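Local coordinates for chitinase (Thermococcus chitonophagus, PDB 5XSW), which probably hydrolyses chitin as an endochitinase, this chain being the C-terminal piece of a longer protein that probably also binds polysaccharide, and holds bound sugars in a pocket, at residues L397-I402 against V431-Y435; N285-T291 against Y404-V408; A193-E197 against F453-R458. All blocks are in the same frame, centred on the assembly; numbering follows the deposited sequence.

Contact 1 of 3, residues L397-I402 against V431-Y435; sequences LTWDDI and VKRAY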
loop_
_atom_site.group_PDB
_atom_site.type_symbol
_atom_site.label_atom_id
_atom_site.label_comp_id
_atom_site.label_asym_id
_atom_site.label_seq_id
_atom_site.Cartn_x
_atom_site.Cartn_y
_atom_site.Cartn_z
ATOM N N LEU A 397 1.601 -3.489 36.525
ATOM C CA LEU A 397 2.514 -4.149 35.605
ATOM C C LEU A 397 3.598 -4.833 36.426
ATOM O O LEU A 397 4.231 -4.170 37.250
ATOM C CB LEU A 397 3.166 -3.140 34.647
ATOM C CG LEU A 397 2.241 -2.132 33.957
ATOM C CD1 LEU A 397 3.034 -1.128 33.107
ATOM C CD2 LEU A 397 1.273 -2.963 33.069
ATOM N N THR A 398 3.863 -6.104 36.137
ATOM C CA THR A 398 4.853 -6.898 36.840
ATOM C C THR A 398 6.084 -6.905 35.990
ATOM O O THR A 398 6.041 -6.497 34.800
ATOM C CB THR A 398 4.378 -8.357 37.036
ATOM O OG1 THR A 398 4.281 -8.975 35.747
ATOM C CG2 THR A 398 3.025 -8.409 37.719
ATOM N N TRP A 399 7.180 -7.421 36.535
ATOM C CA TRP A 399 8.401 -7.469 35.744
ATOM C C TRP A 399 8.195 -8.321 34.476
ATOM O O TRP A 399 8.670 -7.964 33.399
ATOM C CB TRP A 399 9.639 -8.023 36.529
ATOM C CG TRP A 399 10.794 -8.162 35.556
ATOM C CD1 TRP A 399 11.434 -9.322 35.158
ATOM C CD2 TRP A 399 11.374 -7.101 34.780
ATOM N NE1 TRP A 399 12.389 -9.026 34.198
ATOM C CE2 TRP A 399 12.371 -7.669 33.967
ATOM C CE3 TRP A 399 11.158 -5.718 34.722
ATOM C CZ2 TRP A 399 13.120 -6.920 33.108
ATOM C CZ3 TRP A 399 11.892 -4.981 33.859
ATOM C CH2 TRP A 399 12.871 -5.567 33.063
ATOM N N ASP A 400 7.542 -9.473 34.612
ATOM C CA ASP A 400 7.240 -10.322 33.459
ATOM C C ASP A 400 6.470 -9.532 32.346
ATOM O O ASP A 400 6.750 -9.716 31.179
ATOM C CB ASP A 400 6.404 -11.530 33.885
ATOM C CG ASP A 400 7.267 -12.636 34.564
ATOM O OD1 ASP A 400 8.507 -12.571 34.510
ATOM O OD2 ASP A 400 6.697 -13.590 35.083
ATOM N N ASP A 401 5.519 -8.704 32.746
ATOM C CA ASP A 401 4.793 -7.823 31.789
ATOM C C ASP A 401 5.731 -6.914 30.995
ATOM O O ASP A 401 5.601 -6.775 29.762
ATOM C CB ASP A 401 3.794 -6.930 32.527
ATOM C CG ASP A 401 2.659 -7.699 33.158
ATOM O OD1 ASP A 401 2.361 -8.838 32.716
ATOM O OD2 ASP A 401 2.053 -7.155 34.086
ATOM N N ILE A 402 6.670 -6.272 31.709
ATOM C CA ILE A 402 7.607 -5.319 31.114
ATOM C C ILE A 402 8.575 -6.037 30.200
ATOM O O ILE A 402 8.856 -5.614 29.073
ATOM C CB ILE A 402 8.417 -4.541 32.211
ATOM C CG1 ILE A 402 7.475 -3.802 33.161
ATOM C CG2 ILE A 402 9.410 -3.574 31.588
ATOM C CD1 ILE A 402 6.654 -2.740 32.566
ATOM N N VAL A 431 16.202 -0.686 32.482
ATOM C CA VAL A 431 14.734 -0.796 32.615
ATOM C C VAL A 431 14.371 -1.606 33.846
ATOM O O VAL A 431 13.477 -1.254 34.637
ATOM C CB VAL A 431 14.121 -1.469 31.331
ATOM C CG1 VAL A 431 12.670 -1.942 31.580
ATOM C CG2 VAL A 431 14.232 -0.500 30.115
ATOM N N LYS A 432 15.060 -2.738 34.020
ATOM C CA LYS A 432 14.770 -3.553 35.229
ATOM C C LYS A 432 15.096 -2.821 36.532
ATOM O O LYS A 432 14.320 -2.863 37.534
ATOM C CB LYS A 432 15.550 -4.883 35.192
ATOM C CG LYS A 432 15.179 -5.763 36.410
ATOM C CD LYS A 432 15.536 -7.188 36.215
ATOM C CE LYS A 432 14.867 -8.052 37.304
ATOM N NZ LYS A 432 15.075 -9.488 36.920
ATOM N N ARG A 433 16.241 -2.130 36.531
ATOM C CA ARG A 433 16.583 -1.326 37.728
ATOM C C ARG A 433 15.545 -0.263 37.983
ATOM O O ARG A 433 15.108 -0.048 39.128
ATOM C CB ARG A 433 17.976 -0.673 37.594
ATOM C CG ARG A 433 18.371 0.121 38.858
ATOM C CD ARG A 433 19.797 0.665 38.789
ATOM N NE ARG A 433 20.113 1.546 39.927
ATOM C CZ ARG A 433 20.618 1.126 41.089
ATOM N NH1 ARG A 433 20.873 -0.166 41.279
ATOM N NH2 ARG A 433 20.878 1.998 42.057
ATOM N N ALA A 434 15.089 0.408 36.912
ATOM C CA ALA A 434 14.052 1.422 37.125
ATOM C C ALA A 434 12.749 0.794 37.639
ATOM O O ALA A 434 12.048 1.328 38.520
ATOM C CB ALA A 434 13.804 2.234 35.766
ATOM N N TYR A 435 12.387 -0.334 37.036
ATOM C CA TYR A 435 11.203 -1.053 37.532
ATOM C C TYR A 435 11.323 -1.358 39.082
ATOM O O TYR A 435 10.421 -1.086 39.892
ATOM C CB TYR A 435 11.031 -2.348 36.735
ATOM C CG TYR A 435 10.049 -3.271 37.379
ATOM C CD1 TYR A 435 8.681 -3.181 37.068
ATOM C CD2 TYR A 435 10.470 -4.206 38.353
ATOM C CE1 TYR A 435 7.756 -3.991 37.685
ATOM C CE2 TYR A 435 9.547 -5.009 38.989
ATOM C CZ TYR A 435 8.198 -4.901 38.650
ATOM O OH TYR A 435 7.266 -5.709 39.256
#

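Contact 2 of 3, residues N285-T291 against Y404-V408; sequences NDTAWIT and YFFTV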
loop_
_atom_site.group_PDB
_atom_site.type_symbol
_atom_site.label_atom_id
_atom_site.label_comp_id
_atom_site.label_asym_id
_atom_site.label_seq_id
_atom_site.Cartn_x
_atom_site.Cartn_y
_atom_site.Cartn_z
ATOM N N ASN A 285 -2.436 -12.305 25.126
ATOM C CA ASN A 285 -1.035 -12.499 24.740
ATOM C C ASN A 285 -0.775 -12.403 23.262
ATOM O O ASN A 285 0.378 -12.528 22.811
ATOM C CB ASN A 285 -0.536 -13.877 25.210
ATOM C CG ASN A 285 -0.630 -14.059 26.713
ATOM O OD1 ASN A 285 -0.484 -13.113 27.507
ATOM N ND2 ASN A 285 -0.886 -15.289 27.114
ATOM N N ASP A 286 -1.828 -12.164 22.477
ATOM C CA ASP A 286 -1.586 -12.015 21.040
ATOM C C ASP A 286 -0.674 -10.770 20.853
ATOM O O ASP A 286 -0.999 -9.702 21.373
ATOM C CB ASP A 286 -2.933 -11.856 20.310
ATOM C CG ASP A 286 -2.800 -11.885 18.818
ATOM O OD1 ASP A 286 -1.882 -11.258 18.236
ATOM O OD2 ASP A 286 -3.605 -12.614 18.208
ATOM N N THR A 287 0.445 -10.909 20.148
ATOM C CA THR A 287 1.418 -9.818 20.091
ATOM C C THR A 287 0.862 -8.623 19.333
ATOM O O THR A 287 1.366 -7.493 19.484
ATOM C CB THR A 287 2.763 -10.255 19.429
ATOM O OG1 THR A 287 2.545 -10.732 18.080
ATOM C CG2 THR A 287 3.481 -11.348 20.353
ATOM N N ALA A 288 -0.174 -8.842 18.514
ATOM C CA ALA A 288 -0.781 -7.706 17.768
ATOM C C ALA A 288 -1.465 -6.710 18.738
ATOM O O ALA A 288 -1.767 -5.591 18.362
ATOM C CB ALA A 288 -1.792 -8.258 16.699
ATOM N N TRP A 289 -1.737 -7.105 19.982
ATOM C CA TRP A 289 -2.262 -6.122 20.942
ATOM C C TRP A 289 -1.208 -5.007 21.170
ATOM O O TRP A 289 -1.530 -3.871 21.450
ATOM C CB TRP A 289 -2.600 -6.776 22.273
ATOM C CG TRP A 289 -3.947 -7.554 22.218
ATOM C CD1 TRP A 289 -4.125 -8.923 22.398
ATOM C CD2 TRP A 289 -5.216 -7.002 21.985
ATOM N NE1 TRP A 289 -5.472 -9.223 22.261
ATOM C CE2 TRP A 289 -6.163 -8.054 22.053
ATOM C CE3 TRP A 289 -5.679 -5.681 21.740
ATOM C CZ2 TRP A 289 -7.532 -7.844 21.871
ATOM C CZ3 TRP A 289 -7.064 -5.470 21.581
ATOM C CH2 TRP A 289 -7.973 -6.551 21.646
ATOM N N ILE A 290 0.052 -5.356 21.045
ATOM C CA ILE A 290 1.111 -4.377 21.214
ATOM C C ILE A 290 1.456 -3.709 19.888
ATOM O O ILE A 290 1.569 -2.480 19.808
ATOM C CB ILE A 290 2.376 -5.057 21.791
ATOM C CG1 ILE A 290 2.114 -5.521 23.219
ATOM C CG2 ILE A 290 3.590 -4.131 21.679
ATOM C CD1 ILE A 290 3.272 -6.512 23.799
ATOM N N THR A 291 1.657 -4.501 18.832
ATOM C CA THR A 291 2.097 -3.903 17.582
ATOM C C THR A 291 1.015 -3.051 16.901
ATOM O O THR A 291 1.367 -2.063 16.248
ATOM C CB THR A 291 2.602 -4.956 16.546
ATOM O OG1 THR A 291 1.615 -5.982 16.334
ATOM C CG2 THR A 291 3.908 -5.604 17.052
ATOM N N TYR A 404 8.127 -8.897 28.714
ATOM C CA TYR A 404 7.371 -9.378 27.557
ATOM C C TYR A 404 7.196 -8.226 26.537
ATOM O O TYR A 404 7.490 -8.339 25.333
ATOM C CB TYR A 404 6.006 -9.898 28.048
ATOM C CG TYR A 404 5.061 -10.159 26.891
ATOM C CD1 TYR A 404 5.385 -11.068 25.883
ATOM C CD2 TYR A 404 3.861 -9.472 26.799
ATOM C CE1 TYR A 404 4.504 -11.277 24.804
ATOM C CE2 TYR A 404 2.993 -9.684 25.756
ATOM C CZ TYR A 404 3.315 -10.578 24.768
ATOM O OH TYR A 404 2.397 -10.721 23.734
ATOM N N PHE A 405 6.732 -7.099 27.050
ATOM C CA PHE A 405 6.556 -5.908 26.212
ATOM C C PHE A 405 7.812 -5.589 25.410
ATOM O O PHE A 405 7.757 -5.474 24.174
ATOM C CB PHE A 405 6.135 -4.717 27.065
ATOM C CG PHE A 405 5.957 -3.461 26.247
ATOM C CD1 PHE A 405 4.802 -3.285 25.476
ATOM C CD2 PHE A 405 6.961 -2.493 26.196
ATOM C CE1 PHE A 405 4.649 -2.147 24.673
ATOM C CE2 PHE A 405 6.801 -1.347 25.393
ATOM C CZ PHE A 405 5.636 -1.182 24.656
ATOM N N PHE A 406 8.988 -5.538 26.049
ATOM C CA PHE A 406 10.168 -5.177 25.279
ATOM C C PHE A 406 10.699 -6.283 24.354
ATOM O O PHE A 406 11.261 -5.966 23.331
ATOM C CB PHE A 406 11.310 -4.687 26.197
ATOM C CG PHE A 406 11.077 -3.313 26.722
ATOM C CD1 PHE A 406 11.319 -2.211 25.919
ATOM C CD2 PHE A 406 10.554 -3.111 27.991
ATOM C CE1 PHE A 406 11.075 -0.903 26.374
ATOM C CE2 PHE A 406 10.302 -1.791 28.452
ATOM C CZ PHE A 406 10.551 -0.696 27.629
ATOM N N THR A 407 10.519 -7.559 24.718
ATOM C CA THR A 407 10.764 -8.669 23.780
ATOM C C THR A 407 9.955 -8.514 22.486
ATOM O O THR A 407 10.482 -8.681 21.404
ATOM C CB THR A 407 10.387 -10.031 24.445
ATOM O OG1 THR A 407 11.111 -10.153 25.674
ATOM C CG2 THR A 407 10.730 -11.201 23.571
ATOM N N VAL A 408 8.669 -8.235 22.612
ATOM C CA VAL A 408 7.846 -8.032 21.406
ATOM C C VAL A 408 8.352 -6.815 20.629
ATOM O O VAL A 408 8.533 -6.838 19.374
ATOM C CB VAL A 408 6.363 -7.860 21.786
ATOM C CG1 VAL A 408 5.541 -7.531 20.481
ATOM C CG2 VAL A 408 5.839 -9.197 22.479
HETATM O O HOH W 1 0.094 -9.245 23.899
#

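Contact 3 of 3, residues A193-E197 against F453-R458; sequences ALAYE and FLTILR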
loop_
_atom_site.group_PDB
_atom_site.type_symbol
_atom_site.label_atom_id
_atom_site.label_comp_id
_atom_site.label_asym_id
_atom_site.label_seq_id
_atom_site.Cartn_x
_atom_site.Cartn_y
_atom_site.Cartn_z
ATOM N N ALA A 193 0.960 3.507 25.032
ATOM C CA ALA A 193 1.846 4.409 25.786
ATOM C C ALA A 193 3.079 4.645 24.951
ATOM O O ALA A 193 3.653 5.738 24.954
ATOM C CB ALA A 193 2.222 3.803 27.185
ATOM N N LEU A 194 3.519 3.615 24.235
ATOM C CA LEU A 194 4.716 3.772 23.437
ATOM C C LEU A 194 4.378 4.654 22.225
ATOM O O LEU A 194 5.213 5.462 21.816
ATOM C CB LEU A 194 5.296 2.414 22.959
ATOM C CG LEU A 194 6.499 2.501 21.990
ATOM C CD1 LEU A 194 7.642 3.341 22.661
ATOM C CD2 LEU A 194 7.038 1.109 21.591
ATOM N N ALA A 195 3.193 4.491 21.637
ATOM C CA ALA A 195 2.808 5.378 20.531
ATOM C C ALA A 195 2.831 6.852 20.987
ATOM O O ALA A 195 3.209 7.736 20.253
ATOM C CB ALA A 195 1.365 5.014 19.997
ATOM N N TYR A 196 2.333 7.078 22.196
ATOM C CA TYR A 196 2.292 8.416 22.817
ATOM C C TYR A 196 3.712 8.958 22.998
ATOM O O TYR A 196 4.053 9.992 22.505
ATOM C CB TYR A 196 1.599 8.281 24.173
ATOM C CG TYR A 196 1.428 9.546 25.002
ATOM C CD1 TYR A 196 1.323 10.803 24.410
ATOM C CD2 TYR A 196 1.323 9.458 26.401
ATOM C CE1 TYR A 196 1.116 11.954 25.201
ATOM C CE2 TYR A 196 1.143 10.592 27.184
ATOM C CZ TYR A 196 1.057 11.829 26.583
ATOM O OH TYR A 196 0.848 12.948 27.376
ATOM N N GLU A 197 4.559 8.219 23.696
ATOM C CA GLU A 197 5.898 8.728 24.006
ATOM C C GLU A 197 6.780 8.817 22.762
ATOM O O GLU A 197 7.573 9.758 22.581
ATOM C CB GLU A 197 6.565 7.843 25.130
ATOM C CG GLU A 197 7.939 8.420 25.635
ATOM C CD GLU A 197 7.813 9.816 26.297
ATOM O OE1 GLU A 197 6.718 10.191 26.836
ATOM O OE2 GLU A 197 8.836 10.530 26.312
ATOM N N PHE A 453 4.649 4.025 33.894
ATOM C CA PHE A 453 5.138 3.423 32.648
ATOM C C PHE A 453 5.821 4.425 31.681
ATOM O O PHE A 453 6.752 4.053 30.959
ATOM C CB PHE A 453 3.988 2.634 31.911
ATOM C CG PHE A 453 4.519 1.755 30.792
ATOM C CD1 PHE A 453 5.373 0.715 31.072
ATOM C CD2 PHE A 453 4.169 1.994 29.454
ATOM C CE1 PHE A 453 5.923 -0.093 30.044
ATOM C CE2 PHE A 453 4.677 1.210 28.420
ATOM C CZ PHE A 453 5.557 0.163 28.701
ATOM N N LEU A 454 5.408 5.703 31.656
ATOM C CA LEU A 454 6.145 6.639 30.806
ATOM C C LEU A 454 7.610 6.777 31.236
ATOM O O LEU A 454 8.510 6.915 30.396
ATOM C CB LEU A 454 5.522 8.040 30.814
ATOM C CG LEU A 454 4.225 8.193 30.004
ATOM C CD1 LEU A 454 3.707 9.674 30.059
ATOM C CD2 LEU A 454 4.514 7.749 28.527
ATOM N N THR A 455 7.842 6.700 32.544
ATOM C CA THR A 455 9.248 6.819 33.036
ATOM C C THR A 455 10.060 5.581 32.602
ATOM O O THR A 455 11.194 5.683 32.132
ATOM C CB THR A 455 9.240 7.042 34.571
ATOM O OG1 THR A 455 8.645 8.321 34.849
ATOM C CG2 THR A 455 10.711 7.071 35.107
ATOM N N ILE A 456 9.422 4.399 32.653
ATOM C CA ILE A 456 10.051 3.179 32.153
ATOM C C ILE A 456 10.396 3.308 30.673
ATOM O O ILE A 456 11.513 2.974 30.210
ATOM C CB ILE A 456 9.132 1.941 32.340
ATOM C CG1 ILE A 456 8.902 1.605 33.828
ATOM C CG2 ILE A 456 9.693 0.759 31.485
ATOM C CD1 ILE A 456 10.194 1.032 34.570
ATOM N N LEU A 457 9.430 3.783 29.891
ATOM C CA LEU A 457 9.717 4.030 28.455
ATOM C C LEU A 457 10.910 4.999 28.212
ATOM O O LEU A 457 11.765 4.763 27.331
ATOM C CB LEU A 457 8.468 4.584 27.756
ATOM C CG LEU A 457 7.315 3.547 27.541
ATOM C CD1 LEU A 457 6.076 4.190 26.856
ATOM C CD2 LEU A 457 7.823 2.324 26.731
ATOM N N ARG A 458 10.967 6.059 29.001
ATOM C CA ARG A 458 12.033 7.070 28.844
ATOM C C ARG A 458 13.379 6.488 29.194
ATOM O O ARG A 458 14.373 6.725 28.489
ATOM C CB ARG A 458 11.732 8.297 29.738
ATOM C CG ARG A 458 10.629 9.129 29.119
ATOM C CD ARG A 458 10.148 10.307 29.929
ATOM N NE ARG A 458 8.925 10.798 29.305
ATOM C CZ ARG A 458 7.968 11.435 29.940
ATOM N NH1 ARG A 458 8.082 11.699 31.232
ATOM N NH2 ARG A 458 6.868 11.781 29.299
#

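Contact 1 of 3, residues L397-I402 against V431-Y435
The N-terminal turn of helix 399-412, opened by a capping box, packs here against helix 421-439 in a largely helical domain, with Trp399 and Tyr435 as the main pair. Thr398 is the N-cap: its OG1 accepts from Asp401 N at 3.3 Å, while Thr398 N returns a bond to Asp401 OD2 at 2.9 Å, from above the carboxylate plane. A threonine and an acid three residues on suit this exchange, since each side chain serves a backbone N-H; Asp401 also makes a salt bridge to Lys186.

Just past the cap, Trp399 meets three residues of helix 421-439. With CG anti to the backbone N (chi1 174°), its indole reaches beside Lys432, whose extended chain lies over one face. The aliphatic part does the packing, Lys432 CB being 3.9 Å from the centroid of the six-membered ring, and the ammonium makes an off-centre cation-pi contact, Lys432 NZ standing 4.2 Å from the centroid of the five-membered ring. A lysine fits this partly exposed place because it can coat the ring and still carry its charge toward the surface. Val431 CG1 meets the indole at its edge.

Tyr435 is turned at 58° to the indole, neither stacked nor edge-to-face, and Trp399 CB rests over the phenol face. At the edge of the same phenol lies the backbone of Leu397. Deeper in, beta-branched side chains close the buried side: Ile402 CG2 touches Val431 CG1 at 3.6 Å, and Ile402 CG1 approaches Tyr435 CD1 at 4.1 Å.

Contact 2 of 3, residues N285-T291 against Y404-V408
Tyr404 and Asn285 open a helix-to-helix contact in which the second and third turns of helix 399-412 pack on the start of helix 288-311. With chi1 at 169° the ring of Tyr404 swings away from its own backbone N and its hydroxyl arrives at the turn before the helix, where Tyr404 OH lies 2.9 Å from Asn285 O. The same hydroxyl donates to a water at 2.7 Å from Tyr404 OH, and this water, in the plane of the ring, donates in turn to Asp286 O. A tyrosine suits this partly exposed border because its ring can pack on Ile290 while its hydroxyl serves the polar backbone of the turn. That turn is itself capped: Asp286 OD1 accepts from Ala288 N at 3.0 Å on the anti side of the carboxylate, which steadies the approach to the helix that carries Ile290. Beside it, the side chain of Thr287 crosses that of Tyr404 at about a right angle, its CG2 3.6 Å from Tyr404 OH.

Phe405 follows, a buried ring that meets both branches of Ile290, with Ile290 CG2 3.7 Å from Phe405 CE1. Beyond this contact Phe405 also meets Phe453 edge-to-face, so the ring is shared with helix 449-461.

One turn after Tyr404 comes Val408, whose side chain meets that of Ile290 tip to tip. Ile290 CD1 lies among three partners, at 3.7 Å from Tyr404 CE2, with Phe405 CD1 and Val408 CB both close by. Isoleucine suits this place: its CG2 and the longer arm ending in CD1 both pack between Phe405 and Val408, and CD1 goes on to the Tyr404 ring. Val408 also reaches the threonine, with Val408 CG2 lying 3.8 Å from Thr287 CG2.

Contact 3 of 3, residues A193-E197 against F453-R458
Glu197 crosses Arg458 at about a right angle and is gripped by it through a salt bridge of two hydrogen bonds, one to each carboxylate oxygen. Arg458 NE gives a nearly straight bond (170°) to Glu197 OE2 at 3.0 Å, in the guanidinium plane but from above the carboxylate plane; Arg458 NH2 reaches Glu197 OE1 at 2.9 Å on the syn side but tilted well out of the carboxylate plane. The two planes stand 64° apart, so the grip is side-on but twisted. A pair of opposite charges suits this buried place, where each probably offsets the charge of the other, and Arg458 NH1 has a further acceptor in Pro159 O.

Around the ion pair the packing is apolar. Leu454 CD2 lies against the stem of Glu197, and its other methyl, CD1, touches Tyr196 CE2 at 4.0 Å. Leu457 CD1 settles over the backbone of Ala193, 3.4 Å from Ala193 O. The small methyl of Ala193 lets Phe453 come close edge-on, Ala193 CB 3.5 Å from Phe453 CD2.

The local axes pass 10.2 Å apart at a crossing angle of -62°, and helices 186-199 and 449-461 both touch helix 399-412 at Phe405, through Leu194 and Leu457 respectively.

In the fold
From the N terminus, past the strand-rich region, the chain reaches helix 186-199, whose 193-197 turn waits for helix 449-461 near the chain's end; contact 3 thus closes the longest loop, with 255 residues between its segments. Contacts 1 and 2 both nest inside it. The turn at 285 and the start of helix 288-311 open contact 2 and are met by helix 399-412, which also supplies the first segment of contact 1; helix 421-439 completes that one after only 28 residues. Contacts 1 and 2 cross, their segments alternating. Phe406 touches both Val431 and Ile456, while Leu397 meets Phe453, joining the three contacts into one helical core.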